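Local coordinates for protein dihydrocoumarin hydrolase, AncDHCH1 (Pseudomonas sp., PDB 6C2C) that probably hydrolyses the lactone ring of dihydrocoumarin with a pair of zinc ions, as a reconstructed ancestor of the methyl-parathion hydrolases in the metallo-beta-lactamase superfamily, at residues S239-I242 / Q243-D247; V37-V41 / D42-N46; R283-K287 / G288-V292. All blocks are in the same frame, centred on the assembly; numbering follows the deposited sequence. Where two conformers were deposited one is given.

Interaction 1 (S239-I242 / Q243-D247); sequences SVTI and QFDSD
D245 folds back over I242 and takes hold of it twice, closing the type I beta turn that runs from I242 to D245. The backbone N of D245 reaches I242 O at 3.0 Å, the bond that closes the turn. In return the backbone N-H of I242 points almost straight (169°) at D245 OD2, 3.2 Å away, meeting this oxygen from above the carboxylate plane and not within it. Main chain and side chain of D245 thus bind the two ends of one residue. With CG set beside its own backbone N (chi1 -66°), the carboxylate turns inward, where the CG2 methyl of I242 lies 3.7 Å from OD2. T241 adds its CB on the same oxygen at 3.5 Å. The other branch of I242 runs toward F244: CG1 stands anti to the backbone N (chi1 -165°), which carries CD1 to 3.8 Å from CD2 of the phenyl ring in an oblique approach.

Beyond this shell the turn borders the two-zinc site. D245 OD1 is hydrogen-bonded to ND1 of H205, a zinc ligand, which probably helps hold the imidazole in place and may make it a stronger donor to the metal. The F244 side chain comes within about 5 Å of a zinc ion. T241 OG1 is held by N46, and Q243 OE1 by K43. The turn lies in the loop between helices 231-234 and 248-265: D247 caps the latter through A250 N, T241 and D245 pack on its first turns, and I242 and F244 lean on L44 of helix 41-44.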
ATOM      1  N   SER A 239       2.877   7.166 -18.122  1.00 18.98           N
ATOM      2  CA  SER A 239       1.568   7.612 -18.582  1.00 16.23           C
ATOM      3  C   SER A 239       0.516   6.508 -18.584  1.00 17.71           C
ATOM      4  O   SER A 239      -0.681   6.818 -18.695  1.00 18.14           O
ATOM      5  CB  SER A 239       1.720   8.208 -19.992  1.00 20.04           C
ATOM      6  OG  SER A 239       1.730   7.138 -20.948  1.00 27.15           O
ATOM      7  N   VAL A 240       0.893   5.243 -18.487  1.00 14.92           N
ATOM      8  CA  VAL A 240      -0.084   4.162 -18.568  1.00 13.76           C
ATOM      9  C   VAL A 240      -0.847   4.115 -17.254  1.00 16.69           C
ATOM     10  O   VAL A 240      -0.234   4.023 -16.187  1.00 15.58           O
ATOM     11  CB  VAL A 240       0.594   2.806 -18.839  1.00 16.39           C
ATOM     12  CG1 VAL A 240      -0.457   1.708 -19.026  1.00 19.11           C
ATOM     13  CG2 VAL A 240       1.545   2.887 -20.040  1.00 18.16           C
ATOM     14  N   THR A 241      -2.173   4.196 -17.324  1.00 16.59           N
ATOM     15  CA  THR A 241      -3.040   4.185 -16.162  1.00 13.16           C
ATOM     16  C   THR A 241      -3.731   2.827 -16.025  1.00 16.07           C
ATOM     17  O   THR A 241      -3.505   1.878 -16.802  1.00 16.42           O
ATOM     18  CB  THR A 241      -4.022   5.371 -16.272  1.00 13.54           C
ATOM     19  OG1 THR A 241      -4.839   5.188 -17.454  1.00 15.61           O
ATOM     20  CG2 THR A 241      -3.275   6.697 -16.360  1.00 14.67           C
ATOM     21  N   ILE A 242      -4.592   2.708 -15.008  1.00 14.02           N
ATOM     22  CA  ILE A 242      -5.237   1.436 -14.708  1.00 12.98           C
ATOM     23  C   ILE A 242      -6.711   1.673 -14.406  1.00 15.72           C
ATOM     24  O   ILE A 242      -7.116   2.769 -13.970  1.00 15.42           O
ATOM     25  CB  ILE A 242      -4.484   0.716 -13.533  1.00 14.92           C
ATOM     26  CG1 ILE A 242      -4.856  -0.759 -13.406  1.00 16.04           C
ATOM     27  CG2 ILE A 242      -4.681   1.467 -12.162  1.00 13.76           C
ATOM     28  CD1 ILE A 242      -3.740  -1.533 -12.560  1.00 17.48           C
ATOM     29  N   GLN A 243      -7.507   0.633 -14.638  0.59 15.89           N
ATOM     30  CA  GLN A 243      -8.946   0.779 -14.444  0.59 16.63           C
ATOM     31  C   GLN A 243      -9.284   1.134 -13.000  0.59 17.15           C
ATOM     32  O   GLN A 243     -10.308   1.797 -12.764  0.59 17.19           O
ATOM     33  CB  GLN A 243      -9.675  -0.496 -14.884  0.59 19.12           C
ATOM     34  CG  GLN A 243      -9.734  -0.668 -16.416  0.59 16.43           C
ATOM     35  CD  GLN A 243     -10.469  -1.929 -16.816  0.59 22.74           C
ATOM     36  OE1 GLN A 243     -10.051  -2.653 -17.714  0.59 27.54           O
ATOM     37  NE2 GLN A 243     -11.591  -2.182 -16.164  0.59 26.12           N
ATOM     38  N   PHE A 244      -8.432   0.723 -12.030  1.00 13.19           N
ATOM     39  CA  PHE A 244      -8.717   1.026 -10.636  1.00 15.01           C
ATOM     40  C   PHE A 244      -8.693   2.526 -10.328  1.00 14.53           C
ATOM     41  O   PHE A 244      -9.123   2.913  -9.245  1.00 14.46           O
ATOM     42  CB  PHE A 244      -7.697   0.336  -9.716  1.00 12.86           C
ATOM     43  CG  PHE A 244      -7.649  -1.159  -9.835  1.00 15.63           C
ATOM     44  CD1 PHE A 244      -8.818  -1.914  -9.913  1.00 20.23           C
ATOM     45  CD2 PHE A 244      -6.406  -1.816  -9.853  1.00 15.94           C
ATOM     46  CE1 PHE A 244      -8.758  -3.287  -9.995  1.00 22.50           C
ATOM     47  CE2 PHE A 244      -6.353  -3.189  -9.935  1.00 19.06           C
ATOM     48  CZ  PHE A 244      -7.530  -3.919  -9.976  1.00 20.92           C
ATOM     49  N   ASP A 245      -8.114   3.359 -11.178  1.00 11.50           N
ATOM     50  CA  ASP A 245      -8.070   4.797 -10.929  1.00 12.51           C
ATOM     51  C   ASP A 245      -9.451   5.410 -11.040  1.00 17.99           C
ATOM     52  O   ASP A 245     -10.130   5.200 -12.043  1.00 16.49           O
ATOM     53  CB  ASP A 245      -7.170   5.506 -11.954  1.00 13.27           C
ATOM     54  CG  ASP A 245      -5.699   5.109 -11.828  1.00 16.36           C
ATOM     55  OD1 ASP A 245      -5.193   4.888 -10.707  1.00 15.12           O
ATOM     56  OD2 ASP A 245      -5.027   5.068 -12.883  1.00 14.29           O
ATOM     57  N   SER A 246      -9.860   6.204 -10.038  1.00 12.45           N
ATOM     58  CA  SER A 246     -11.084   7.014 -10.200  1.00 15.22           C
ATOM     59  C   SER A 246     -10.972   8.052 -11.324  1.00 17.32           C
ATOM     60  O   SER A 246     -11.938   8.290 -12.060  1.00 15.95           O
ATOM     61  CB  SER A 246     -11.411   7.717  -8.871  1.00 15.59           C
ATOM     62  OG  SER A 246     -11.844   6.766  -7.906  1.00 13.40           O
ATOM     63  N   ASP A 247      -9.858   8.766 -11.391  1.00 14.53           N
ATOM     64  CA  ASP A 247      -9.566   9.780 -12.417  1.00 15.79           C
ATOM     65  C   ASP A 247      -8.190   9.427 -12.996  1.00 16.74           C
ATOM     66  O   ASP A 247      -7.152   9.693 -12.360  1.00 16.45           O
ATOM     67  CB  ASP A 247      -9.605  11.169 -11.789  1.00 18.01           C
ATOM     68  CG  ASP A 247      -9.301  12.278 -12.770  1.00 18.82           C
ATOM     69  OD1 ASP A 247      -8.737  12.022 -13.859  1.00 18.72           O
ATOM     70  OD2 ASP A 247      -9.663  13.453 -12.445  1.00 20.92           O
TER

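Interaction 2 (V37-V41 / D42-N46); sequences VDLPV and DKLLN
The CD1 methyl of L44 is the main bump at a strand-to-helix corner, where strand 27-39 gives way to the single-turn helix 41-44 with P40 as N-cap and as centre of an inverse gamma turn. A chi1 of -67° puts CG opposite the carbonyl carbon, which turns the L44 side chain back toward the strand and drops the methyl into the hollow between the proline ring and L39: it touches P40 CD at 3.7 Å and sits 4.2 Å from L39 CB. L44 and P40 meet at a slant, not flat on one another. On another side of the helix V41 O accepts the N-H of L45 at 3.0 Å, tilted 32° from the carbonyl plane, and the L45 side chain covers it, CB lying 3.4 Å from V41 O. V41 and L45, both buried, also rest on L56 and T52 of helix 49-58. L39 lies close to a bound diethylene glycol, and L44 meets F244 beside the zinc site, so this corner probably lines part of the active-site pocket. The helix is pinned at its start by P40 O, which takes a weak bond from K43 N and, in its carbonyl plane, the N-H of L44 at 3.0 Å.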
ATOM      1  N   VAL A  37      -1.609 -10.972  -4.426  1.00 13.31           N
ATOM      2  CA  VAL A  37      -2.808 -11.391  -5.166  1.00 14.25           C
ATOM      3  C   VAL A  37      -2.530 -11.250  -6.663  1.00 15.00           C
ATOM      4  O   VAL A  37      -1.874 -10.302  -7.094  1.00 13.94           O
ATOM      5  CB  VAL A  37      -4.032 -10.566  -4.740  1.00 17.85           C
ATOM      6  CG1 VAL A  37      -3.851  -9.087  -5.134  1.00 14.79           C
ATOM      7  CG2 VAL A  37      -5.281 -11.171  -5.376  1.00 19.08           C
ATOM      8  N   ASP A  38      -3.000 -12.219  -7.451  1.00 18.04           N
ATOM      9  CA  ASP A  38      -2.771 -12.160  -8.891  1.00 16.23           C
ATOM     10  C   ASP A  38      -3.703 -11.131  -9.491  1.00 16.77           C
ATOM     11  O   ASP A  38      -4.900 -11.105  -9.171  1.00 20.58           O
ATOM     12  CB  ASP A  38      -3.069 -13.515  -9.543  1.00 16.69           C
ATOM     13  CG  ASP A  38      -1.942 -14.521  -9.387  1.00 26.91           C
ATOM     14  OD1 ASP A  38      -0.846 -14.178  -8.895  1.00 20.90           O
ATOM     15  OD2 ASP A  38      -2.159 -15.695  -9.773  1.00 27.68           O
ATOM     16  N   LEU A  39      -3.172 -10.332 -10.397  1.00 15.93           N
ATOM     17  CA  LEU A  39      -3.939  -9.313 -11.087  1.00 17.37           C
ATOM     18  C   LEU A  39      -3.878  -9.578 -12.588  1.00 19.76           C
ATOM     19  O   LEU A  39      -2.790  -9.818 -13.126  1.00 17.40           O
ATOM     20  CB  LEU A  39      -3.405  -7.922 -10.813  1.00 19.36           C
ATOM     21  CG  LEU A  39      -3.673  -7.357  -9.411  1.00 19.19           C
ATOM     22  CD1 LEU A  39      -3.152  -5.943  -9.306  1.00 18.63           C
ATOM     23  CD2 LEU A  39      -5.187  -7.431  -9.181  1.00 21.91           C
ATOM     24  N   PRO A  40      -5.009  -9.514 -13.300  1.00 19.40           N
ATOM     25  CA  PRO A  40      -5.002  -9.612 -14.769  1.00 17.23           C
ATOM     26  C   PRO A  40      -4.626  -8.266 -15.364  1.00 18.02           C
ATOM     27  O   PRO A  40      -5.463  -7.530 -15.899  1.00 18.10           O
ATOM     28  CB  PRO A  40      -6.444 -10.042 -15.078  1.00 18.82           C
ATOM     29  CG  PRO A  40      -7.252  -9.389 -14.049  1.00 20.72           C
ATOM     30  CD  PRO A  40      -6.375  -9.423 -12.761  1.00 18.84           C
ATOM     31  N   VAL A  41      -3.336  -7.927 -15.256  1.00 15.85           N
ATOM     32  CA  VAL A  41      -2.904  -6.575 -15.623  1.00 18.05           C
ATOM     33  C   VAL A  41      -2.994  -6.311 -17.126  1.00 16.61           C
ATOM     34  O   VAL A  41      -3.048  -5.147 -17.526  1.00 17.21           O
ATOM     35  CB  VAL A  41      -1.482  -6.299 -15.090  1.00 18.26           C
ATOM     36  CG1 VAL A  41      -1.476  -6.414 -13.558  1.00 17.59           C
ATOM     37  CG2 VAL A  41      -0.416  -7.259 -15.706  1.00 19.86           C
ATOM     38  N   ASP A  42      -2.987  -7.353 -17.968  1.00 21.57           N
ATOM     39  CA  ASP A  42      -3.168  -7.124 -19.392  1.00 21.18           C
ATOM     40  C   ASP A  42      -4.539  -6.504 -19.654  1.00 20.14           C
ATOM     41  O   ASP A  42      -4.688  -5.635 -20.521  1.00 21.47           O
ATOM     42  CB  ASP A  42      -3.012  -8.444 -20.127  1.00 21.50           C
ATOM     43  CG  ASP A  42      -3.876  -9.558 -19.509  1.00 32.34           C
ATOM     44  OD1 ASP A  42      -4.086  -9.622 -18.247  1.00 29.55           O
ATOM     45  OD2 ASP A  42      -4.371 -10.409 -20.296  1.00 41.63           O
ATOM     46  N   LYS A  43      -5.519  -6.897 -18.873  1.00 19.17           N
ATOM     47  CA  LYS A  43      -6.842  -6.346 -18.985  1.00 20.83           C
ATOM     48  C   LYS A  43      -7.058  -5.031 -18.224  1.00 23.56           C
ATOM     49  O   LYS A  43      -7.714  -4.176 -18.700  1.00 22.33           O
ATOM     50  CB  LYS A  43      -7.810  -7.371 -18.475  1.00 23.46           C
ATOM     51  CG  LYS A  43      -9.247  -7.114 -18.819  1.00 36.33           C
ATOM     52  CD  LYS A  43      -9.962  -6.241 -17.820  1.00 37.79           C
ATOM     53  CE  LYS A  43     -11.228  -5.636 -18.418  1.00 42.72           C
ATOM     54  NZ  LYS A  43     -10.920  -4.874 -19.618  1.00 42.71           N
ATOM     55  N   LEU A  44      -6.469  -4.917 -17.046  1.00 18.75           N
ATOM     56  CA  LEU A  44      -6.696  -3.754 -16.195  1.00 17.01           C
ATOM     57  C   LEU A  44      -5.941  -2.508 -16.668  1.00 15.12           C
ATOM     58  O   LEU A  44      -6.418  -1.383 -16.468  1.00 17.95           O
ATOM     59  CB  LEU A  44      -6.284  -4.097 -14.755  1.00 16.44           C
ATOM     60  CG  LEU A  44      -7.139  -5.142 -14.069  1.00 15.22           C
ATOM     61  CD1 LEU A  44      -6.350  -5.685 -12.894  1.00 22.10           C
ATOM     62  CD2 LEU A  44      -8.421  -4.520 -13.620  1.00 22.76           C
ATOM     63  N   LEU A  45      -4.720  -2.654 -17.214  1.00 15.16           N
ATOM     64  CA  LEU A  45      -3.994  -1.476 -17.670  1.00 16.91           C
ATOM     65  C   LEU A  45      -4.657  -0.867 -18.905  1.00 17.10           C
ATOM     66  O   LEU A  45      -5.200  -1.582 -19.753  1.00 20.23           O
ATOM     67  CB  LEU A  45      -2.525  -1.805 -17.982  1.00 17.19           C
ATOM     68  CG  LEU A  45      -1.671  -2.139 -16.742  1.00 17.40           C
ATOM     69  CD1 LEU A  45      -0.316  -2.689 -17.178  1.00 14.08           C
ATOM     70  CD2 LEU A  45      -1.441  -0.849 -15.949  1.00 17.71           C
ATOM     71  N   ASN A  46      -4.580   0.456 -19.009  1.00 17.91           N
ATOM     72  CA  ASN A  46      -5.313   1.198 -20.051  1.00 19.48           C
ATOM     73  C   ASN A  46      -4.429   1.386 -21.278  1.00 16.83           C
ATOM     74  O   ASN A  46      -4.012   2.488 -21.651  1.00 18.43           O
ATOM     75  CB  ASN A  46      -5.805   2.539 -19.506  1.00 16.65           C
ATOM     76  CG  ASN A  46      -6.994   2.385 -18.588  1.00 18.77           C
ATOM     77  OD1 ASN A  46      -7.837   1.520 -18.768  1.00 21.45           O
ATOM     78  ND2 ASN A  46      -7.057   3.237 -17.567  1.00 17.24           N
TER

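Interaction 3 (R283-K287 / G288-V292); sequences RADGK and GYRFV
G288 O is gripped by two donors: the backbone N-H of D285 at 2.9 Å, arriving from above the carbonyl plane, and a water at 2.7 Å. The same water also donates to G286 O, bridging the tip of the beta hairpin formed by strands 279-285 and 288-293. Here the chain reverses through a type II' turn from D285 to G288, with G286 at the positive-phi corner (62°) and G288 N returning a bond to D285 O.

Further along, R283 and R290 form a hydrogen-bonded antiparallel pair. R290 N meets R283 O at 2.8 Å, almost in line with the carbonyl, and R283 N binds R290 O in the carbonyl plane. Between these pairs A284 faces Y289, whose CD1 comes to 3.9 Å from A284 CA at a slant while the side chains diverge; the tyrosine leaves for helix 248-265, where its ring meets F259 edge-to-face.

The two arginine side chains rise on the same face and run alongside each other in the same direction. A bend at chi3 (80°) brings NH1 of R283 over the centre of the R290 guanidinium, 3.1 Å from its CZ, the two planes tilted 49° apart. R283 NH2 also approaches V292 CG2, at 3.8 Å. D285 OD2 is on this face too, yet 5.4 Å from R290 NH2, too far for a salt bridge.

Two like charges this close should repel, so the pairing probably relies on solvent, crystal neighbours and nearby D285 to offset the cost, while the backbone bonds hold the hairpin together.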
ATOM      1  N   ARG A 283      15.552   6.806 -10.084  1.00 17.45           N
ATOM      2  CA  ARG A 283      16.372   7.720 -10.874  1.00 20.52           C
ATOM      3  C   ARG A 283      15.749   7.846 -12.261  1.00 19.46           C
ATOM      4  O   ARG A 283      15.068   6.928 -12.751  1.00 19.91           O
ATOM      5  CB  ARG A 283      17.847   7.280 -10.926  1.00 27.32           C
ATOM      6  CG  ARG A 283      18.227   6.309 -12.008  1.00 33.42           C
ATOM      7  CD  ARG A 283      19.788   6.203 -12.099  1.00 40.06           C
ATOM      8  NE  ARG A 283      20.266   5.319 -11.046  1.00 33.76           N
ATOM      9  CZ  ARG A 283      20.899   4.164 -11.246  1.00 45.22           C
ATOM     10  NH1 ARG A 283      21.216   3.761 -12.475  1.00 46.92           N
ATOM     11  NH2 ARG A 283      21.242   3.424 -10.200  1.00 32.78           N
ATOM     12  N   ALA A 284      15.953   9.025 -12.866  1.00 20.30           N
ATOM     13  CA  ALA A 284      15.521   9.230 -14.240  1.00 25.22           C
ATOM     14  C   ALA A 284      16.215   8.250 -15.181  1.00 24.94           C
ATOM     15  O   ALA A 284      17.365   7.851 -14.976  1.00 27.74           O
ATOM     16  CB  ALA A 284      15.796  10.681 -14.660  1.00 29.82           C
ATOM     17  N   ASP A 285      15.496   7.828 -16.211  1.00 26.19           N
ATOM     18  CA  ASP A 285      16.058   6.871 -17.172  1.00 26.29           C
ATOM     19  C   ASP A 285      15.408   7.189 -18.519  1.00 28.52           C
ATOM     20  O   ASP A 285      14.364   6.636 -18.873  1.00 28.78           O
ATOM     21  CB  ASP A 285      15.838   5.425 -16.764  1.00 20.59           C
ATOM     22  CG  ASP A 285      16.554   4.445 -17.690  1.00 38.70           C
ATOM     23  OD1 ASP A 285      17.102   4.923 -18.717  1.00 41.30           O
ATOM     24  OD2 ASP A 285      16.579   3.224 -17.375  1.00 36.21           O
ATOM     25  N   GLY A 286      16.031   8.097 -19.252  1.00 36.35           N
ATOM     26  CA  GLY A 286      15.464   8.481 -20.532  1.00 31.14           C
ATOM     27  C   GLY A 286      14.109   9.106 -20.337  1.00 30.70           C
ATOM     28  O   GLY A 286      13.928  10.034 -19.541  1.00 31.30           O
ATOM     29  N   LYS A 287      13.126   8.588 -21.066  1.00 29.88           N
ATOM     30  CA  LYS A 287      11.786   9.142 -20.961  1.00 28.91           C
ATOM     31  C   LYS A 287      11.050   8.639 -19.729  1.00 27.34           C
ATOM     32  O   LYS A 287       9.989   9.174 -19.408  1.00 31.19           O
ATOM     33  CB  LYS A 287      10.993   8.824 -22.237  1.00 34.36           C
ATOM     34  CG  LYS A 287      11.629   9.421 -23.505  1.00 47.94           C
ATOM     35  CD  LYS A 287      10.934   8.979 -24.801  1.00 48.60           C
ATOM     36  CE  LYS A 287      10.122  10.108 -25.445  1.00 51.58           C
ATOM     37  NZ  LYS A 287       8.817   9.616 -25.998  1.00 55.78           N
ATOM     38  N   GLY A 288      11.624   7.665 -19.012  1.00 25.38           N
ATOM     39  CA  GLY A 288      10.983   7.045 -17.871  1.00 22.69           C
ATOM     40  C   GLY A 288      11.878   7.078 -16.641  1.00 18.32           C
ATOM     41  O   GLY A 288      12.657   8.009 -16.438  1.00 19.26           O
ATOM     42  N   TYR A 289      11.738   6.036 -15.817  1.00 18.00           N
ATOM     43  CA  TYR A 289      12.372   5.954 -14.497  1.00 18.85           C
ATOM     44  C   TYR A 289      12.858   4.538 -14.247  1.00 15.55           C
ATOM     45  O   TYR A 289      12.342   3.565 -14.791  1.00 18.77           O
ATOM     46  CB  TYR A 289      11.389   6.396 -13.365  1.00 16.85           C
ATOM     47  CG  TYR A 289      11.030   7.853 -13.526  1.00 16.05           C
ATOM     48  CD1 TYR A 289      11.849   8.843 -13.008  1.00 17.68           C
ATOM     49  CD2 TYR A 289       9.908   8.233 -14.287  1.00 15.11           C
ATOM     50  CE1 TYR A 289      11.562  10.219 -13.207  1.00 20.42           C
ATOM     51  CE2 TYR A 289       9.601   9.598 -14.485  1.00 15.83           C
ATOM     52  CZ  TYR A 289      10.432  10.578 -13.977  1.00 19.40           C
ATOM     53  OH  TYR A 289      10.134  11.926 -14.170  1.00 19.15           O
ATOM     54  N   ARG A 290      13.828   4.447 -13.367  1.00 18.65           N
ATOM     55  CA  ARG A 290      14.384   3.193 -12.943  1.00 19.57           C
ATOM     56  C   ARG A 290      14.223   3.088 -11.422  1.00 16.32           C
ATOM     57  O   ARG A 290      14.557   4.001 -10.767  1.00 17.41           O
ATOM     58  CB  ARG A 290      15.859   3.124 -13.314  1.00 21.29           C
ATOM     59  CG  ARG A 290      16.618   1.925 -12.834  1.00 24.86           C
ATOM     60  CD  ARG A 290      17.912   1.656 -13.595  1.00 38.85           C
ATOM     61  NE  ARG A 290      18.960   1.150 -12.719  1.00 44.07           N
ATOM     62  CZ  ARG A 290      20.222   0.941 -13.081  1.00 48.57           C
ATOM     63  NH1 ARG A 290      21.111   0.523 -12.200  1.00 38.11           N
ATOM     64  NH2 ARG A 290      20.586   1.191 -14.318  1.00 50.63           N
ATOM     65  N   PHE A 291      13.681   1.981 -10.920  1.00 18.58           N
ATOM     66  CA  PHE A 291      13.578   1.751  -9.477  1.00 14.62           C
ATOM     67  C   PHE A 291      14.840   1.044  -8.988  1.00 14.99           C
ATOM     68  O   PHE A 291      15.333   0.111  -9.638  1.00 17.38           O
ATOM     69  CB  PHE A 291      12.333   0.925  -9.187  1.00 17.09           C
ATOM     70  CG  PHE A 291      12.063   0.701  -7.743  1.00 15.72           C
ATOM     71  CD1 PHE A 291      11.701   1.727  -6.892  1.00 16.48           C
ATOM     72  CD2 PHE A 291      12.118  -0.589  -7.256  1.00 17.28           C
ATOM     73  CE1 PHE A 291      11.418   1.435  -5.522  1.00 14.21           C
ATOM     74  CE2 PHE A 291      11.837  -0.884  -5.923  1.00 18.78           C
ATOM     75  CZ  PHE A 291      11.457   0.139  -5.060  1.00 14.47           C
ATOM     76  N   VAL A 292      15.356   1.509  -7.864  1.00 12.00           N
ATOM     77  CA  VAL A 292      16.551   0.939  -7.241  1.00 11.85           C
ATOM     78  C   VAL A 292      16.162   0.460  -5.841  1.00 12.35           C
ATOM     79  O   VAL A 292      16.108   1.252  -4.899  1.00 14.02           O
ATOM     80  CB  VAL A 292      17.671   1.986  -7.163  1.00 16.49           C
ATOM     81  CG1 VAL A 292      18.932   1.394  -6.555  1.00 17.79           C
ATOM     82  CG2 VAL A 292      17.934   2.612  -8.583  1.00 13.43           C
TER
HETATM   83  O   HOH W   1      12.663  10.641 -17.113  1.00 28.54           O

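How the interactions relate
Interactions 1 and 2 work as one unit, their centres 11 Å apart. The turn segment lies along the end of helix 41-44 and the residues after it: T241 O accepts a probable hydrogen bond from N46 N at 2.8 Å, and Q243 N gives one to L44 O at 2.9 Å. Together they probably wall one side of the pocket: the side chains of F244 and L39 are each about 4 Å from the bound diethylene glycol, and about 5 and 8 Å respectively from a zinc ion. Interaction 3 stands apart on the surface, its centre 20 Å from that of interaction 1 and 23 Å from that of interaction 2; helix 248-265 contacts both it and interaction 1.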